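Local coordinates for protein LURP-one-related 15 (Arabidopsis thaliana, PDB 1ZXU) that is of unknown function but might be related to the phospholipid scramblase and tubby-like superfamily of membrane-tethered transcription factors, at residues V26-K31 with T86-L91; F54-V59 with L203-D208; F65-P70 with D76-L81; Q103-R106 with D111-D114. All blocks are in the same frame, centred on the assembly; numbering follows the deposited sequence.

Interaction 1: residues V26-K31 with T86-L91; sequences VVVDPK and TPVVTL
Val28 meets Val88 and Val89 through methyl groups alone. Its CG1 stands anti to the backbone N (chi1 169°), which directs that branch at the strand, where it lies 3.8 Å from CG1 of Val89 and 4.0 Å from CG1 of Val88. Its other methyl is used as well: CG2 of Val28 is also 3.8 Å from Val89 CG1, so a single methyl of Val89 is set against both branches of Val28. The Val89 branch used is CG1, anti to its carbonyl carbon; CG2 sits between N and the carbonyl carbon. The two side chains cross obliquely; Val88, by contrast, lies at about a right angle to Val28 and gives it the methyl anti to its own N. Val88 and Val89 form a classic beta bulge, both facing Leu80 of the neighbouring strand 77-81, which probably lets two consecutive strand residues reach Val28. The bulge lies near the start of strand 87-92 in the antiparallel barrel of this Tubby_C-clan domain, and residues 26-31 belong to the loop that precedes the first barrel strand, 38-43. Tyr117 of strand 115-120 also packs on Val28, and Ala198 of helix 197-211 on Val88. Two aspartates bond to the loop backbone. Asp196 OD2 accepts hydrogen bonds from the backbone N atoms of Val27, Val28 and Asp29; Asp29 in turn closes an Asx turn, its OD1 taking the backbone N-H of Lys31 at 2.9 Å. That bond is nearly straight, 174° at the hydrogen, and meets OD1 on its anti side, 29° out of the carboxylate plane.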
# COMPACT_ATOMS: atom_id res chain seq x y z
N VAL A 26 -7.38 9.38 -5.63
CA VAL A 26 -8.26 8.23 -5.37
C VAL A 26 -7.83 7.08 -6.28
O VAL A 26 -7.66 7.26 -7.50
CB VAL A 26 -9.75 8.59 -5.55
CG1 VAL A 26 -9.96 9.52 -6.73
CG2 VAL A 26 -10.63 7.33 -5.67
N VAL A 27 -7.64 5.90 -5.69
CA VAL A 27 -7.11 4.76 -6.43
C VAL A 27 -7.97 3.51 -6.14
O VAL A 27 -8.43 2.81 -7.08
CB VAL A 27 -5.63 4.49 -6.12
CG1 VAL A 27 -5.19 3.25 -6.82
CG2 VAL A 27 -4.75 5.65 -6.63
N VAL A 28 -8.20 3.28 -4.87
CA VAL A 28 -8.93 2.09 -4.42
C VAL A 28 -10.40 2.44 -4.27
O VAL A 28 -11.28 1.75 -4.87
CB VAL A 28 -8.32 1.50 -3.09
CG1 VAL A 28 -9.27 0.40 -2.46
CG2 VAL A 28 -6.89 0.98 -3.31
N ASP A 29 -10.65 3.50 -3.52
CA ASP A 29 -12.02 3.94 -3.18
C ASP A 29 -11.95 5.34 -2.57
O ASP A 29 -11.16 5.59 -1.65
CB ASP A 29 -12.66 2.98 -2.17
CG ASP A 29 -14.21 3.22 -1.96
OD1 ASP A 29 -14.67 4.36 -1.76
OD2 ASP A 29 -14.96 2.21 -1.93
N PRO A 30 -12.82 6.26 -3.02
CA PRO A 30 -12.81 7.60 -2.40
C PRO A 30 -13.04 7.62 -0.89
O PRO A 30 -12.67 8.59 -0.24
CB PRO A 30 -13.94 8.36 -3.15
CG PRO A 30 -14.79 7.30 -3.75
CD PRO A 30 -13.83 6.15 -4.10
N LYS A 31 -13.62 6.58 -0.30
CA LYS A 31 -13.80 6.55 1.15
C LYS A 31 -12.48 6.47 1.94
O LYS A 31 -12.46 6.71 3.16
CB LYS A 31 -14.76 5.43 1.58
CG LYS A 31 -14.15 4.05 1.62
CD LYS A 31 -15.07 3.03 2.19
CE LYS A 31 -15.39 1.97 1.16
NZ LYS A 31 -16.46 1.02 1.62
N THR A 86 -13.62 -7.31 6.11
CA THR A 86 -13.97 -7.29 4.67
C THR A 86 -12.70 -7.01 3.86
O THR A 86 -11.98 -6.04 4.18
CB THR A 86 -14.96 -6.19 4.35
OG1 THR A 86 -16.13 -6.31 5.18
CG2 THR A 86 -15.42 -6.29 2.89
N PRO A 87 -12.44 -7.82 2.83
CA PRO A 87 -11.28 -7.53 1.95
C PRO A 87 -11.39 -6.19 1.28
O PRO A 87 -12.44 -5.87 0.69
CB PRO A 87 -11.34 -8.64 0.90
CG PRO A 87 -12.04 -9.82 1.67
CD PRO A 87 -13.09 -9.10 2.46
N VAL A 88 -10.29 -5.42 1.31
CA VAL A 88 -10.26 -4.13 0.68
C VAL A 88 -9.54 -4.27 -0.69
O VAL A 88 -10.03 -3.80 -1.74
CB VAL A 88 -9.51 -3.13 1.57
CG1 VAL A 88 -9.30 -1.77 0.85
CG2 VAL A 88 -10.29 -3.01 2.95
N VAL A 89 -8.32 -4.82 -0.61
CA VAL A 89 -7.61 -5.20 -1.84
C VAL A 89 -6.90 -6.55 -1.65
O VAL A 89 -6.61 -6.97 -0.53
CB VAL A 89 -6.55 -4.17 -2.33
CG1 VAL A 89 -7.23 -2.81 -2.75
CG2 VAL A 89 -5.48 -3.95 -1.27
N THR A 90 -6.61 -7.18 -2.79
CA THR A 90 -5.77 -8.42 -2.82
C THR A 90 -4.53 -8.11 -3.66
O THR A 90 -4.67 -7.52 -4.73
CB THR A 90 -6.57 -9.59 -3.46
OG1 THR A 90 -7.68 -9.89 -2.59
CG2 THR A 90 -5.68 -10.83 -3.52
N LEU A 91 -3.37 -8.44 -3.11
CA LEU A 91 -2.08 -8.27 -3.88
C LEU A 91 -1.65 -9.65 -4.32
O LEU A 91 -1.66 -10.60 -3.49
CB LEU A 91 -1.03 -7.74 -2.91
CG LEU A 91 -1.25 -6.30 -2.51
CD1 LEU A 91 -2.27 -6.15 -1.42
CD2 LEU A 91 0.08 -5.78 -1.99

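Interaction 2: residues F54-V59 with L203-D208; sequences FVITDV and LVVILD
Phe54 and Ile56, on the inward side of barrel strand 54-58, pack against Val205 and Asp208 of helix 197-211, the helix enclosed by the closed antiparallel barrel of this Tubby_C-clan fold. The short strand and helix segments run at 137° to each other, their axes 11.0 Å apart at closest approach, a gap bridged by side chains. Phe54 comes first. Its CG sits between the backbone N and the carbonyl carbon (chi1 55°), a crowded position that carries the ring toward the helix. There CZ comes to 4.2 Å from CG2 of Val205, and CE2 to 3.4 Å from OD2 of Asp208. The two side chains, Phe54 and Asp208, come from opposite directions, ring and carboxylate planes 68° apart. The carboxylate is held by Arg44: its OD1 forms a salt bridge with that residue, which also makes a cation-pi contact with Phe54, so ring, carboxylate and guanidinium form one cluster. A leucine in place of Phe54 has no ring, which would probably leave Arg44 without its cation-pi partner and open a gap beside Val205 and the Asp208 carboxylate. Two residues on, Ile56 again points to the helix, and strand 38-43 flanks both residues, Ile42 touching Phe54 and Met40 touching Ile56. The side chain of Ile56 reaches Val205 at a slant, and CD1, at its extended end, comes to 4.1 Å from Val205 CG2, the same methyl that meets the Phe54 ring.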
# COMPACT_ATOMS: atom_id res chain seq x y z
N PHE A 54 0.44 -9.06 9.67
CA PHE A 54 0.66 -7.94 10.58
C PHE A 54 -0.53 -7.01 10.44
O PHE A 54 -1.42 -7.31 9.67
CB PHE A 54 2.00 -7.21 10.34
CG PHE A 54 2.22 -6.72 8.93
CD1 PHE A 54 1.71 -5.47 8.52
CD2 PHE A 54 2.98 -7.48 8.03
CE1 PHE A 54 1.97 -4.99 7.22
CE2 PHE A 54 3.24 -6.99 6.73
CZ PHE A 54 2.73 -5.79 6.34
N VAL A 55 -0.59 -5.97 11.25
CA VAL A 55 -1.68 -5.01 11.21
C VAL A 55 -1.13 -3.62 10.90
O VAL A 55 0.02 -3.31 11.27
CB VAL A 55 -2.43 -4.99 12.52
CG1 VAL A 55 -3.43 -3.88 12.57
CG2 VAL A 55 -3.23 -6.35 12.64
N ILE A 56 -1.93 -2.79 10.24
CA ILE A 56 -1.48 -1.40 10.00
C ILE A 56 -2.43 -0.55 10.84
O ILE A 56 -3.65 -0.70 10.70
CB ILE A 56 -1.58 -1.06 8.52
CG1 ILE A 56 -0.49 -1.83 7.73
CG2 ILE A 56 -1.45 0.47 8.35
CD1 ILE A 56 -0.68 -1.78 6.22
N THR A 57 -1.89 0.33 11.68
CA THR A 57 -2.74 1.11 12.62
C THR A 57 -2.51 2.58 12.33
O THR A 57 -1.55 2.93 11.64
CB THR A 57 -2.40 0.83 14.13
OG1 THR A 57 -1.06 1.26 14.42
CG2 THR A 57 -2.57 -0.66 14.47
N ASP A 58 -3.38 3.45 12.84
CA ASP A 58 -3.02 4.84 12.93
C ASP A 58 -2.07 5.06 14.13
O ASP A 58 -1.69 4.10 14.84
CB ASP A 58 -4.27 5.73 12.98
CG ASP A 58 -5.02 5.65 14.29
OD1 ASP A 58 -4.50 5.09 15.31
OD2 ASP A 58 -6.13 6.23 14.31
N VAL A 59 -1.70 6.32 14.36
CA VAL A 59 -0.76 6.68 15.46
C VAL A 59 -1.20 6.26 16.85
O VAL A 59 -0.36 5.97 17.74
CB VAL A 59 -0.43 8.20 15.54
CG1 VAL A 59 0.73 8.56 14.61
CG2 VAL A 59 -1.70 9.13 15.41
N LEU A 203 1.10 -0.22 -0.80
CA LEU A 203 2.49 -0.02 -1.15
C LEU A 203 3.42 -0.41 -0.00
O LEU A 203 4.49 -0.93 -0.23
CB LEU A 203 2.74 1.45 -1.61
CG LEU A 203 1.97 1.82 -2.88
CD1 LEU A 203 2.34 3.30 -3.26
CD2 LEU A 203 2.37 0.93 -4.07
N VAL A 204 3.02 -0.05 1.23
CA VAL A 204 3.77 -0.42 2.42
C VAL A 204 3.90 -1.94 2.53
O VAL A 204 5.00 -2.46 2.80
CB VAL A 204 3.10 0.15 3.66
CG1 VAL A 204 3.74 -0.46 4.99
CG2 VAL A 204 3.20 1.72 3.61
N VAL A 205 2.81 -2.62 2.21
CA VAL A 205 2.81 -4.09 2.17
C VAL A 205 3.82 -4.63 1.14
O VAL A 205 4.60 -5.53 1.45
CB VAL A 205 1.40 -4.65 1.95
CG1 VAL A 205 1.47 -6.18 1.76
CG2 VAL A 205 0.49 -4.26 3.17
N ILE A 206 3.78 -4.08 -0.05
CA ILE A 206 4.76 -4.47 -1.09
C ILE A 206 6.21 -4.16 -0.68
O ILE A 206 7.13 -4.98 -0.92
CB ILE A 206 4.40 -3.80 -2.44
CG1 ILE A 206 3.10 -4.41 -2.97
CG2 ILE A 206 5.52 -3.99 -3.44
CD1 ILE A 206 2.47 -3.62 -4.13
N LEU A 207 6.47 -2.99 -0.10
CA LEU A 207 7.82 -2.69 0.38
C LEU A 207 8.28 -3.67 1.41
O LEU A 207 9.44 -4.09 1.42
CB LEU A 207 7.87 -1.28 0.95
CG LEU A 207 7.74 -0.20 -0.12
CD1 LEU A 207 7.46 1.13 0.52
CD2 LEU A 207 9.08 -0.18 -0.93
N ASP A 208 7.39 -4.00 2.34
CA ASP A 208 7.72 -5.00 3.36
C ASP A 208 8.06 -6.37 2.68
O ASP A 208 9.03 -7.04 3.09
CB ASP A 208 6.53 -5.17 4.27
CG ASP A 208 6.77 -6.26 5.31
OD1 ASP A 208 7.47 -5.96 6.26
OD2 ASP A 208 6.24 -7.36 5.10

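Interaction 3: residues F65-P70 with D76-L81; sequences FKVKEP and DKRVLL
Four backbone hydrogen bonds join Lys66 to Leu81 and Lys68 to Val79, each pair bonded both ways. Lys66 N to Leu81 O, at 2.9 Å, is the most bent of them, 147° at the hydrogen. CA-H...O contacts add to these, among them Leu80 CA to Lys66 O at 3.3 Å.

Apolar contacts lie on both faces. Beside the non-hydrogen-bonded pair Val67 and Leu80, whose side chains point the same way, Leu80 CD2 lies over one face of the Phe65 ring, 4.1 Å from CG and offset toward the rim. Val67 CG1 is 3.4 Å from CG of Arg78, and Val205 of the helix packs on both residues. On the other face, Lys68 lies alongside Val79, and its CE comes 3.9 Å from CD1 of Leu81.

Charged groups gather at the turn end of the hairpin. Arg78, bent at chi2 (87°) and chi3, folds beside Glu69, but OE2 stays 4.6 Å from NE, well out of the guanidinium plane. Each has another partner: Arg212 forms a salt bridge with Glu69, and Gly52 O accepts from Arg78 NH1.

Strands 63-68 and 77-81 are thus an antiparallel beta hairpin within the barrel wall, its Val67 face turned to the enclosed helix.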
# COMPACT_ATOMS: atom_id res chain seq x y z
N PHE A 65 -5.92 -1.62 8.76
CA PHE A 65 -6.02 -2.88 7.96
C PHE A 65 -5.35 -4.06 8.66
O PHE A 65 -4.33 -3.86 9.34
CB PHE A 65 -5.29 -2.71 6.62
CG PHE A 65 -5.82 -1.57 5.83
CD1 PHE A 65 -7.08 -1.61 5.28
CD2 PHE A 65 -5.09 -0.39 5.73
CE1 PHE A 65 -7.57 -0.51 4.55
CE2 PHE A 65 -5.58 0.71 5.02
CZ PHE A 65 -6.80 0.66 4.44
N LYS A 66 -5.93 -5.24 8.54
CA LYS A 66 -5.19 -6.44 8.84
C LYS A 66 -4.61 -6.96 7.56
O LYS A 66 -5.28 -6.92 6.49
CB LYS A 66 -6.09 -7.53 9.46
CG LYS A 66 -6.47 -7.15 10.88
CD LYS A 66 -6.95 -8.37 11.71
CE LYS A 66 -7.79 -7.88 12.91
NZ LYS A 66 -7.34 -8.42 14.24
N VAL A 67 -3.35 -7.33 7.64
CA VAL A 67 -2.68 -7.84 6.47
C VAL A 67 -2.40 -9.31 6.67
O VAL A 67 -1.77 -9.68 7.67
CB VAL A 67 -1.34 -7.11 6.26
CG1 VAL A 67 -0.61 -7.68 5.04
CG2 VAL A 67 -1.64 -5.66 6.03
N LYS A 68 -2.88 -10.12 5.73
CA LYS A 68 -2.59 -11.56 5.86
C LYS A 68 -2.43 -12.30 4.58
O LYS A 68 -2.92 -11.87 3.54
CB LYS A 68 -3.66 -12.26 6.69
CG LYS A 68 -4.97 -12.40 6.01
CD LYS A 68 -5.87 -13.37 6.82
CE LYS A 68 -7.24 -13.59 6.21
NZ LYS A 68 -7.34 -13.54 4.72
N GLU A 69 -1.73 -13.44 4.65
CA GLU A 69 -1.72 -14.38 3.51
C GLU A 69 -3.02 -15.21 3.69
O GLU A 69 -3.21 -15.81 4.74
CB GLU A 69 -0.48 -15.31 3.62
CG GLU A 69 0.82 -14.63 3.15
CD GLU A 69 2.10 -15.48 3.40
OE1 GLU A 69 1.98 -16.60 3.94
OE2 GLU A 69 3.20 -15.00 3.06
N PRO A 70 -3.93 -15.14 2.72
CA PRO A 70 -5.29 -15.74 2.90
C PRO A 70 -5.25 -17.27 2.92
O PRO A 70 -6.20 -17.87 3.49
CB PRO A 70 -6.05 -15.28 1.68
CG PRO A 70 -4.98 -14.97 0.59
CD PRO A 70 -3.78 -14.45 1.43
N ASP A 76 2.03 -16.31 -2.46
CA ASP A 76 1.99 -15.43 -3.61
C ASP A 76 0.93 -14.31 -3.44
O ASP A 76 0.81 -13.45 -4.30
CB ASP A 76 1.69 -16.25 -4.85
CG ASP A 76 0.29 -16.88 -4.82
OD1 ASP A 76 -0.11 -17.48 -3.78
OD2 ASP A 76 -0.41 -16.80 -5.85
N LYS A 77 0.14 -14.35 -2.37
CA LYS A 77 -1.05 -13.48 -2.29
C LYS A 77 -1.10 -12.90 -0.88
O LYS A 77 -0.80 -13.60 0.10
CB LYS A 77 -2.37 -14.26 -2.46
CG LYS A 77 -2.83 -14.58 -3.82
CD LYS A 77 -4.33 -14.90 -3.73
CE LYS A 77 -4.88 -15.46 -5.04
NZ LYS A 77 -4.39 -16.84 -5.37
N ARG A 78 -1.49 -11.63 -0.76
CA ARG A 78 -1.79 -11.08 0.53
C ARG A 78 -3.11 -10.35 0.36
O ARG A 78 -3.37 -9.82 -0.70
CB ARG A 78 -0.73 -10.04 0.91
CG ARG A 78 -0.71 -9.75 2.38
CD ARG A 78 0.22 -10.79 3.07
NE ARG A 78 1.46 -10.83 2.31
CZ ARG A 78 2.53 -10.11 2.60
NH1 ARG A 78 2.59 -9.36 3.71
NH2 ARG A 78 3.60 -10.20 1.81
N VAL A 79 -3.90 -10.30 1.41
CA VAL A 79 -5.09 -9.45 1.41
C VAL A 79 -5.03 -8.41 2.53
O VAL A 79 -4.47 -8.66 3.60
CB VAL A 79 -6.40 -10.34 1.54
CG1 VAL A 79 -6.44 -11.03 2.87
CG2 VAL A 79 -7.68 -9.49 1.36
N LEU A 80 -5.55 -7.22 2.26
CA LEU A 80 -5.76 -6.15 3.27
C LEU A 80 -7.22 -6.18 3.62
O LEU A 80 -8.06 -6.01 2.72
CB LEU A 80 -5.40 -4.77 2.68
CG LEU A 80 -3.95 -4.45 2.92
CD1 LEU A 80 -3.13 -5.38 1.99
CD2 LEU A 80 -3.76 -3.01 2.56
N LEU A 81 -7.53 -6.43 4.89
CA LEU A 81 -8.92 -6.48 5.38
C LEU A 81 -9.19 -5.25 6.17
O LEU A 81 -8.31 -4.75 6.87
CB LEU A 81 -9.15 -7.68 6.31
CG LEU A 81 -8.65 -9.02 5.75
CD1 LEU A 81 -8.81 -10.12 6.82
CD2 LEU A 81 -9.47 -9.40 4.60

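Interaction 4: residues Q103-R106 with D111-D114; sequences QVFR and DQRD
Gln112, with CG beside its backbone N (chi1 -82°), bends at chi2 (-64°) and so swings its amide back to Gln103, whose chain runs out extended beyond CG. Gln112 NE2 donates to Gln103 OE1 at 3.0 Å, with the acceptor close to the donor's amide plane; the two amide planes are 19° apart. A water completes the pairing, accepting from Gln103 NE2 at 2.9 Å and donating to Gln112 OE1. Gln112 NE2 also lies at the edge of the Phe105 ring, 3.9 Å from CZ, while CD1 of that ring is 3.2 Å from Asp111 O. A leucine in place of Gln103 would probably leave Gln112 NE2 without its acceptor, cost the water one of its two partners here and let the Gln112 amide turn more freely.

Past the ring, Arg106 N donates to Asp114 O at 2.9 Å, joining the end of strand 101-106 to the turn that leads into strand 115-120. A second water accepts from Arg106 NE, in the guanidinium plane, and donates to Arg113 O. Ser109 holds both Asp114 OD2 and Asp111 N, and Thr118 pairs with Gln103 NE2. No salt bridge joins the segments: the Arg106 and Asp114 charges stay apart, and an amide pair, a backbone bond and two waters tie the turn to its strand.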
# COMPACT_ATOMS: atom_id res chain seq x y z
N GLN A 103 0.30 -7.43 -8.89
CA GLN A 103 -0.95 -6.76 -9.29
C GLN A 103 -1.84 -6.67 -8.07
O GLN A 103 -1.79 -7.53 -7.19
CB GLN A 103 -1.67 -7.51 -10.40
CG GLN A 103 -0.84 -7.46 -11.69
CD GLN A 103 -1.58 -7.88 -12.92
OE1 GLN A 103 -2.26 -8.91 -12.94
NE2 GLN A 103 -1.44 -7.08 -13.99
N VAL A 104 -2.67 -5.63 -8.05
CA VAL A 104 -3.47 -5.36 -6.86
C VAL A 104 -4.87 -5.21 -7.44
O VAL A 104 -5.10 -4.44 -8.40
CB VAL A 104 -3.05 -4.04 -6.20
CG1 VAL A 104 -3.92 -3.79 -4.96
CG2 VAL A 104 -1.62 -4.10 -5.70
N PHE A 105 -5.78 -5.95 -6.79
CA PHE A 105 -7.18 -6.11 -7.26
C PHE A 105 -8.12 -5.59 -6.22
O PHE A 105 -7.82 -5.63 -5.03
CB PHE A 105 -7.49 -7.60 -7.42
CG PHE A 105 -6.58 -8.28 -8.43
CD1 PHE A 105 -6.97 -8.30 -9.76
CD2 PHE A 105 -5.35 -8.79 -8.06
CE1 PHE A 105 -6.16 -8.86 -10.76
CE2 PHE A 105 -4.50 -9.38 -9.08
CZ PHE A 105 -4.95 -9.41 -10.43
N ARG A 106 -9.27 -5.14 -6.67
CA ARG A 106 -10.39 -4.78 -5.77
C ARG A 106 -10.85 -5.95 -4.92
O ARG A 106 -11.10 -7.05 -5.43
CB ARG A 106 -11.62 -4.40 -6.59
CG ARG A 106 -11.42 -3.37 -7.63
CD ARG A 106 -12.75 -3.14 -8.47
NE ARG A 106 -12.48 -2.08 -9.44
CZ ARG A 106 -12.59 -0.78 -9.17
NH1 ARG A 106 -13.04 -0.40 -7.97
NH2 ARG A 106 -12.27 0.14 -10.10
N ASP A 111 -9.45 -11.51 -10.30
CA ASP A 111 -9.95 -11.45 -11.67
C ASP A 111 -9.40 -10.20 -12.35
O ASP A 111 -9.36 -9.11 -11.78
CB ASP A 111 -11.48 -11.43 -11.73
CG ASP A 111 -12.13 -12.70 -11.17
OD1 ASP A 111 -11.45 -13.75 -10.99
OD2 ASP A 111 -13.37 -12.64 -10.89
N GLN A 112 -9.02 -10.35 -13.62
CA GLN A 112 -8.40 -9.27 -14.35
C GLN A 112 -9.32 -8.06 -14.42
O GLN A 112 -8.86 -6.95 -14.43
CB GLN A 112 -7.95 -9.71 -15.78
CG GLN A 112 -6.60 -10.43 -15.80
CD GLN A 112 -5.44 -9.53 -15.35
OE1 GLN A 112 -5.17 -8.50 -15.98
NE2 GLN A 112 -4.76 -9.92 -14.27
N ARG A 113 -10.65 -8.30 -14.48
CA ARG A 113 -11.58 -7.18 -14.54
C ARG A 113 -11.50 -6.34 -13.24
O ARG A 113 -11.95 -5.18 -13.24
CB ARG A 113 -13.02 -7.65 -14.81
CG ARG A 113 -13.73 -8.32 -13.65
CD ARG A 113 -15.12 -8.69 -14.04
NE ARG A 113 -15.83 -9.36 -12.96
CZ ARG A 113 -17.07 -9.84 -13.08
NH1 ARG A 113 -17.69 -9.73 -14.24
NH2 ARG A 113 -17.66 -10.44 -12.07
N ASP A 114 -10.99 -6.93 -12.16
CA ASP A 114 -10.92 -6.18 -10.88
C ASP A 114 -9.54 -5.55 -10.63
O ASP A 114 -9.26 -5.06 -9.55
CB ASP A 114 -11.31 -7.07 -9.71
CG ASP A 114 -12.75 -7.44 -9.74
OD1 ASP A 114 -13.55 -6.53 -10.07
OD2 ASP A 114 -13.07 -8.61 -9.45
O HOH W 1 -2.82 -7.63 -16.51
O HOH W 2 -11.05 -2.75 -11.93

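In the fold
From the N terminus, interaction 1 closes the first long loop, bringing the segment before strand 38-43 onto strand 87-92. Interaction 2 opens inside that loop at strand 54-58 but closes only at helix 197-211, so the two cross. Interaction 3, the hairpin 63-68/77-81, nests inside both, whereas interaction 4 lies within the span of interaction 2 and follows interaction 1 in series. Neighbouring strands link the contacts: 54-58 pairs with 63-68, 77-81 with 87-92, and 87-92 with 101-106. Leu91 CD2 packs 3.5 Å from Ile206 CG1, joining interactions 1 and 2 at the helix. Interactions 2 and 4, their centres about 20 Å apart, do not touch.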